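Local atomic coordinates of neurotoxin (Clostridium botulinum, PDB entry 2QN0), a protein that acts as the zinc protease light chain of botulinum neurotoxin type C1 and probably cleaves neuronal SNARE proteins. Residues Gly320-Lys323 with Gln324-Ile327. Residues are numbered along the deposited sequence; the frame is centred on the assembly and turned at random.
Sequences GEYK and QKLI
Glu321 and Lys325 form an i to i+4 salt bridge along one helix. Glu321 OE2 receives Lys325 NZ at 2.9 Å through its anti lone pair, on the side away from OE1. The two side chains lie side by side and point the same way. Glu321 gets there with CG anti to the backbone N (chi1 178°), while Lys325 CG lies beside its own N (chi1 -71°) and the rest of the side chain is extended. The lysine also runs along the Tyr322 ring. Its CD is 4.0 Å from Tyr322 CE2, and NZ approaches the hydroxyl end of the ring obliquely.

Both segments belong to helix 319-330 of the clostridial neurotoxin zinc protease. Its buried face packs on helix 283-304 through Leu304, on strand 126-128 through Phe127 and on strand 340-341 through Val340. The backbone bonds are regular alpha-helical ones: Leu326 N gives its hydrogen to Tyr322 O at 3.0 Å, and Ile327 N to Lys323 O at 2.9 Å.

The tight side carries Leu326 and Ile327, both buried. Leu326 CG rests 3.1 Å from Tyr322 O. Ile327 CD1 meets the aliphatic part of Lys323, 3.9 Å from Lys323 CG. Tyr322 lies against Ile114 and Phe127, its ring edge-to-face with that of Phe129.

The Gly320 and Gln324 side is exposed, and a water bridges it. The bend at chi2 (-56°) of Gln324 brings NE2 close to the water beside Gly320 O. This water accepts from Gln324 NE2 at 2.7 Å and donates to Gly320 O at 3.1 Å. That carbonyl also takes the backbone N-H of Gln324, so two donors hold it.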
loop_
_atom_site.group_PDB
_atom_site.type_symbol
_atom_site.label_atom_id
_atom_site.label_comp_id
_atom_site.label_asym_id
_atom_site.label_seq_id
_atom_site.Cartn_x
_atom_site.Cartn_y
_atom_site.Cartn_z
ATOM N N GLY A 320 7.227 -27.373 9.326
ATOM C CA GLY A 320 6.605 -27.993 8.168
ATOM C C GLY A 320 5.438 -27.181 7.639
ATOM O O GLY A 320 5.262 -27.037 6.428
ATOM N N GLU A 321 4.636 -26.652 8.558
ATOM C CA GLU A 321 3.474 -25.844 8.207
ATOM C C GLU A 321 3.880 -24.608 7.414
ATOM O O GLU A 321 3.288 -24.297 6.379
ATOM C CB GLU A 321 2.749 -25.386 9.476
ATOM C CG GLU A 321 1.546 -24.485 9.215
ATOM C CD GLU A 321 1.022 -23.835 10.482
ATOM O OE1 GLU A 321 1.083 -24.488 11.544
ATOM O OE2 GLU A 321 0.541 -22.683 10.417
ATOM N N TYR A 322 4.886 -23.897 7.908
ATOM C CA TYR A 322 5.320 -22.689 7.228
ATOM C C TYR A 322 6.094 -22.961 5.952
ATOM O O TYR A 322 6.077 -22.154 5.026
ATOM C CB TYR A 322 6.091 -21.790 8.198
ATOM C CG TYR A 322 5.123 -21.096 9.125
ATOM C CD1 TYR A 322 4.717 -21.689 10.322
ATOM C CD2 TYR A 322 4.484 -19.922 8.726
ATOM C CE1 TYR A 322 3.688 -21.132 11.090
ATOM C CE2 TYR A 322 3.460 -19.362 9.477
ATOM C CZ TYR A 322 3.062 -19.973 10.654
ATOM O OH TYR A 322 2.010 -19.440 11.358
ATOM N N LYS A 323 6.754 -24.110 5.888
ATOM C CA LYS A 323 7.476 -24.473 4.678
ATOM C C LYS A 323 6.422 -24.618 3.579
ATOM O O LYS A 323 6.584 -24.106 2.472
ATOM C CB LYS A 323 8.220 -25.797 4.883
ATOM C CG LYS A 323 8.869 -26.360 3.629
ATOM C CD LYS A 323 9.669 -27.614 3.960
ATOM C CE LYS A 323 10.232 -28.266 2.709
ATOM N NZ LYS A 323 10.985 -29.508 3.046
ATOM N N GLN A 324 5.328 -25.304 3.898
ATOM C CA GLN A 324 4.249 -25.504 2.934
ATOM C C GLN A 324 3.581 -24.194 2.521
ATOM O O GLN A 324 3.245 -24.004 1.352
ATOM C CB GLN A 324 3.198 -26.458 3.504
ATOM C CG GLN A 324 3.692 -27.887 3.654
ATOM C CD GLN A 324 4.207 -28.459 2.344
ATOM O OE1 GLN A 324 3.504 -28.449 1.333
ATOM N NE2 GLN A 324 5.437 -28.962 2.357
ATOM N N LYS A 325 3.381 -23.297 3.481
ATOM C CA LYS A 325 2.757 -22.010 3.183
ATOM C C LYS A 325 3.630 -21.196 2.230
ATOM O O LYS A 325 3.129 -20.566 1.296
ATOM C CB LYS A 325 2.528 -21.214 4.474
ATOM C CG LYS A 325 1.430 -21.781 5.366
ATOM C CD LYS A 325 1.179 -20.896 6.585
ATOM C CE LYS A 325 0.020 -21.439 7.420
ATOM N NZ LYS A 325 -0.270 -20.596 8.613
ATOM N N LEU A 326 4.936 -21.215 2.469
ATOM C CA LEU A 326 5.865 -20.469 1.626
ATOM C C LEU A 326 5.997 -21.100 0.240
ATOM O O LEU A 326 6.168 -20.395 -0.755
ATOM C CB LEU A 326 7.218 -20.362 2.327
ATOM C CG LEU A 326 7.121 -19.537 3.618
ATOM C CD1 LEU A 326 8.346 -19.750 4.488
ATOM C CD2 LEU A 326 6.959 -18.063 3.264
ATOM N N ILE A 327 5.911 -22.426 0.172
ATOM C CA ILE A 327 5.977 -23.112 -1.115
ATOM C C ILE A 327 4.802 -22.640 -1.971
ATOM O O ILE A 327 4.955 -22.383 -3.166
ATOM C CB ILE A 327 5.903 -24.650 -0.935
ATOM C CG1 ILE A 327 7.219 -25.160 -0.338
ATOM C CG2 ILE A 327 5.600 -25.320 -2.272
ATOM C CD1 ILE A 327 7.191 -26.624 0.072
HETATM O O HOH W 1 6.438 -29.409 4.819
#